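Local structure of free methionine-R-sulfoxide reductase (Saccharomyces cerevisiae, 1F5M) at residues 55-60 with 160-165. The protein catalyses the thioredoxin-dependent reduction of the R-enantiomer of free methionine sulfoxide to methionine and takes part in protection against oxidative stress. Residues are numbered along the deposited sequence; the frame is centred on the assembly and turned at random.
Sequences HAYKSL and HVDKEF
Tyr57 and Asp162 join two helices of the GAF domain, 42-59 and 160-176, which pack beside its antiparallel sheet. The backbones stay well apart: the closest CA atoms are those of Tyr57 and Asp162, at 9.9 Å, and the segments bury just 89 Å² between them. The tight part is a single polar junction, since Tyr57 and Asp162 are the one pair with atoms within 4.5 Å across the segments. Tyr57 OH donates a hydrogen bond to Asp162 OD1 at 2.6 Å, and both residues are buried. Asp162 OD1 sits at the edge of the phenol ring and in its plane, 3.4 Å from Tyr57 CE2. The ring and carboxylate planes are 61° apart, and the hydroxyl reaches Asp162 OD1 from above the carboxylate plane, 48° out of it. On Tyr57, CG lies anti to the carbonyl carbon (chi1 -81°), which carries the long ring across to the second helix. Asp162 OD1 also forms a salt bridge with Lys21 at the start of helix 21-36, and this second partner would probably stabilise the buried negative charge.

Away from this junction the packing between the segments is loose. Leu60 CD2 stays 6.1 Å from Asp162 OD1, its nearest approach to segment 160-165, and the Leu60 side chain instead touches Ile24 of helix 21-36, as does Ser59. Phe165 likewise packs on Glu22 and Leu25, so helix 21-36 contacts both segments. Farther out, His160 and Glu164 lie on the surface of the assembly. The remaining carboxylate oxygen serves its own helix start: Asp162 OD2 accepts a hydrogen bond from the backbone N of Asp159.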
ATOM      1  N   HIS B  55       5.144   1.369 -10.175  1.00 19.13           N
ATOM      2  CA  HIS B  55       5.233   2.234 -11.331  1.00 19.40           C
ATOM      3  C   HIS B  55       6.449   1.984 -12.202  1.00 18.80           C
ATOM      4  O   HIS B  55       6.360   2.129 -13.424  1.00 19.60           O
ATOM      5  CB  HIS B  55       5.164   3.685 -10.882  1.00 17.43           C
ATOM      6  CG  HIS B  55       3.815   4.063 -10.350  1.00 18.71           C
ATOM      7  ND1 HIS B  55       2.744   4.372 -11.176  1.00 21.64           N
ATOM      8  CD2 HIS B  55       3.325   4.044  -9.091  1.00 17.44           C
ATOM      9  CE1 HIS B  55       1.655   4.517 -10.443  1.00 21.35           C
ATOM     10  NE2 HIS B  55       1.981   4.316  -9.172  1.00 20.21           N
ATOM     11  N   ALA B  56       7.575   1.655 -11.598  1.00 18.10           N
ATOM     12  CA  ALA B  56       8.770   1.338 -12.397  1.00 22.62           C
ATOM     13  C   ALA B  56       8.472   0.154 -13.326  1.00 23.65           C
ATOM     14  O   ALA B  56       8.739   0.204 -14.549  1.00 24.36           O
ATOM     15  CB  ALA B  56       9.948   0.976 -11.505  1.00 22.71           C
ATOM     16  N   TYR B  57       7.941  -0.921 -12.764  1.00 23.44           N
ATOM     17  CA  TYR B  57       7.667  -2.074 -13.614  1.00 24.66           C
ATOM     18  C   TYR B  57       6.580  -1.831 -14.636  1.00 25.68           C
ATOM     19  O   TYR B  57       6.627  -2.413 -15.725  1.00 24.52           O
ATOM     20  CB  TYR B  57       7.364  -3.320 -12.774  1.00 25.32           C
ATOM     21  CG  TYR B  57       8.658  -3.933 -12.324  1.00 26.68           C
ATOM     22  CD1 TYR B  57       9.263  -3.517 -11.142  1.00 26.00           C
ATOM     23  CD2 TYR B  57       9.371  -4.795 -13.173  1.00 25.90           C
ATOM     24  CE1 TYR B  57      10.557  -3.918 -10.816  1.00 25.98           C
ATOM     25  CE2 TYR B  57      10.665  -5.202 -12.857  1.00 26.28           C
ATOM     26  CZ  TYR B  57      11.254  -4.754 -11.683  1.00 25.93           C
ATOM     27  OH  TYR B  57      12.563  -5.043 -11.382  1.00 26.07           O
ATOM     28  N   LYS B  58       5.617  -0.961 -14.318  1.00 23.85           N
ATOM     29  CA  LYS B  58       4.552  -0.669 -15.267  1.00 26.08           C
ATOM     30  C   LYS B  58       5.176   0.035 -16.456  1.00 27.68           C
ATOM     31  O   LYS B  58       4.810  -0.238 -17.596  1.00 28.63           O
ATOM     32  CB  LYS B  58       3.458   0.254 -14.646  1.00 25.70           C
ATOM     33  CG  LYS B  58       2.325  -0.502 -13.912  1.00 28.39           C
ATOM     34  CD  LYS B  58       1.780  -1.614 -14.815  1.00 32.74           C
ATOM     35  CE  LYS B  58       0.575  -2.387 -14.264  1.00 37.15           C
ATOM     36  NZ  LYS B  58       0.425  -3.775 -14.946  1.00 38.74           N
ATOM     37  N   SER B  59       6.119   0.946 -16.204  1.00 29.73           N
ATOM     38  CA  SER B  59       6.722   1.678 -17.310  1.00 31.68           C
ATOM     39  C   SER B  59       7.697   0.805 -18.093  1.00 32.13           C
ATOM     40  O   SER B  59       7.884   1.041 -19.284  1.00 33.15           O
ATOM     41  CB  SER B  59       7.388   2.971 -16.830  1.00 32.50           C
ATOM     42  OG  SER B  59       8.618   2.711 -16.228  1.00 37.52           O
ATOM     43  N   LEU B  60       8.292  -0.202 -17.450  1.00 30.56           N
ATOM     44  CA  LEU B  60       9.203  -1.142 -18.149  1.00 29.43           C
ATOM     45  C   LEU B  60       8.361  -2.118 -18.966  1.00 28.17           C
ATOM     46  O   LEU B  60       8.882  -3.059 -19.595  1.00 29.74           O
ATOM     47  CB  LEU B  60      10.027  -1.960 -17.156  1.00 29.04           C
ATOM     48  CG  LEU B  60      11.417  -1.510 -16.696  1.00 31.86           C
ATOM     49  CD1 LEU B  60      11.881  -0.280 -17.424  1.00 30.94           C
ATOM     50  CD2 LEU B  60      11.389  -1.296 -15.220  1.00 31.44           C
ATOM     51  N   HIS B 160      17.874 -11.685 -13.515  1.00 21.59           N
ATOM     52  CA  HIS B 160      18.827 -11.251 -12.493  1.00 21.23           C
ATOM     53  C   HIS B 160      19.173  -9.757 -12.396  1.00 21.65           C
ATOM     54  O   HIS B 160      19.852  -9.359 -11.451  1.00 21.53           O
ATOM     55  CB  HIS B 160      20.094 -12.100 -12.565  1.00 21.14           C
ATOM     56  CG  HIS B 160      19.885 -13.480 -12.037  1.00 21.87           C
ATOM     57  ND1 HIS B 160      19.208 -14.446 -12.743  1.00 20.79           N
ATOM     58  CD2 HIS B 160      20.147 -14.016 -10.822  1.00 19.16           C
ATOM     59  CE1 HIS B 160      19.054 -15.518 -11.985  1.00 23.88           C
ATOM     60  NE2 HIS B 160      19.615 -15.280 -10.813  1.00 21.46           N
ATOM     61  N   VAL B 161      18.752  -8.945 -13.369  1.00 18.67           N
ATOM     62  CA  VAL B 161      18.962  -7.505 -13.263  1.00 22.51           C
ATOM     63  C   VAL B 161      17.929  -7.025 -12.221  1.00 21.38           C
ATOM     64  O   VAL B 161      18.190  -6.109 -11.460  1.00 22.96           O
ATOM     65  CB  VAL B 161      18.661  -6.760 -14.599  1.00 24.38           C
ATOM     66  CG1 VAL B 161      18.151  -5.297 -14.302  1.00 27.01           C
ATOM     67  CG2 VAL B 161      19.923  -6.707 -15.454  1.00 26.51           C
ATOM     68  N   ASP B 162      16.752  -7.645 -12.201  1.00 20.58           N
ATOM     69  CA  ASP B 162      15.719  -7.280 -11.232  1.00 22.16           C
ATOM     70  C   ASP B 162      16.228  -7.632  -9.832  1.00 22.15           C
ATOM     71  O   ASP B 162      16.046  -6.874  -8.877  1.00 21.32           O
ATOM     72  CB  ASP B 162      14.445  -8.067 -11.521  1.00 21.63           C
ATOM     73  CG  ASP B 162      13.857  -7.706 -12.861  1.00 24.09           C
ATOM     74  OD1 ASP B 162      13.813  -6.490 -13.126  1.00 19.40           O
ATOM     75  OD2 ASP B 162      13.456  -8.615 -13.620  1.00 24.04           O
ATOM     76  N   LYS B 163      16.851  -8.794  -9.715  1.00 21.31           N
ATOM     77  CA  LYS B 163      17.401  -9.245  -8.441  1.00 22.67           C
ATOM     78  C   LYS B 163      18.487  -8.303  -7.953  1.00 22.93           C
ATOM     79  O   LYS B 163      18.601  -8.014  -6.739  1.00 25.52           O
ATOM     80  CB  LYS B 163      18.035 -10.640  -8.587  1.00 22.31           C
ATOM     81  CG  LYS B 163      18.847 -11.051  -7.296  1.00 23.76           C
ATOM     82  CD  LYS B 163      19.600 -12.387  -7.473  1.00 24.21           C
ATOM     83  CE  LYS B 163      20.587 -12.613  -6.322  1.00 26.55           C
ATOM     84  NZ  LYS B 163      21.224 -13.938  -6.505  1.00 26.46           N
ATOM     85  N   GLU B 164      19.334  -7.874  -8.894  1.00 23.21           N
ATOM     86  CA  GLU B 164      20.446  -7.024  -8.548  1.00 23.04           C
ATOM     87  C   GLU B 164      19.915  -5.705  -7.997  1.00 23.53           C
ATOM     88  O   GLU B 164      20.361  -5.273  -6.921  1.00 23.93           O
ATOM     89  CB  GLU B 164      21.343  -6.758  -9.762  1.00 24.51           C
ATOM     90  CG  GLU B 164      22.591  -5.981  -9.415  1.00 27.69           C
ATOM     91  CD  GLU B 164      23.612  -5.962 -10.537  1.00 31.54           C
ATOM     92  OE1 GLU B 164      24.787  -6.159 -10.209  1.00 31.98           O
ATOM     93  OE2 GLU B 164      23.256  -5.760 -11.736  1.00 35.18           O
ATOM     94  N   PHE B 165      18.991  -5.070  -8.704  1.00 23.73           N
ATOM     95  CA  PHE B 165      18.441  -3.801  -8.199  1.00 26.86           C
ATOM     96  C   PHE B 165      17.589  -3.979  -6.952  1.00 26.66           C
ATOM     97  O   PHE B 165      17.618  -3.122  -6.050  1.00 28.28           O
ATOM     98  CB  PHE B 165      17.631  -3.050  -9.272  1.00 30.60           C
ATOM     99  CG  PHE B 165      18.492  -2.144 -10.172  1.00 37.82           C
ATOM    100  CD1 PHE B 165      18.857  -2.545 -11.478  1.00 39.71           C
ATOM    101  CD2 PHE B 165      18.972  -0.904  -9.698  1.00 39.48           C
ATOM    102  CE1 PHE B 165      19.682  -1.733 -12.299  1.00 40.97           C
ATOM    103  CE2 PHE B 165      19.813  -0.064 -10.511  1.00 40.27           C
ATOM    104  CZ  PHE B 165      20.164  -0.479 -11.813  1.00 41.91           C
TER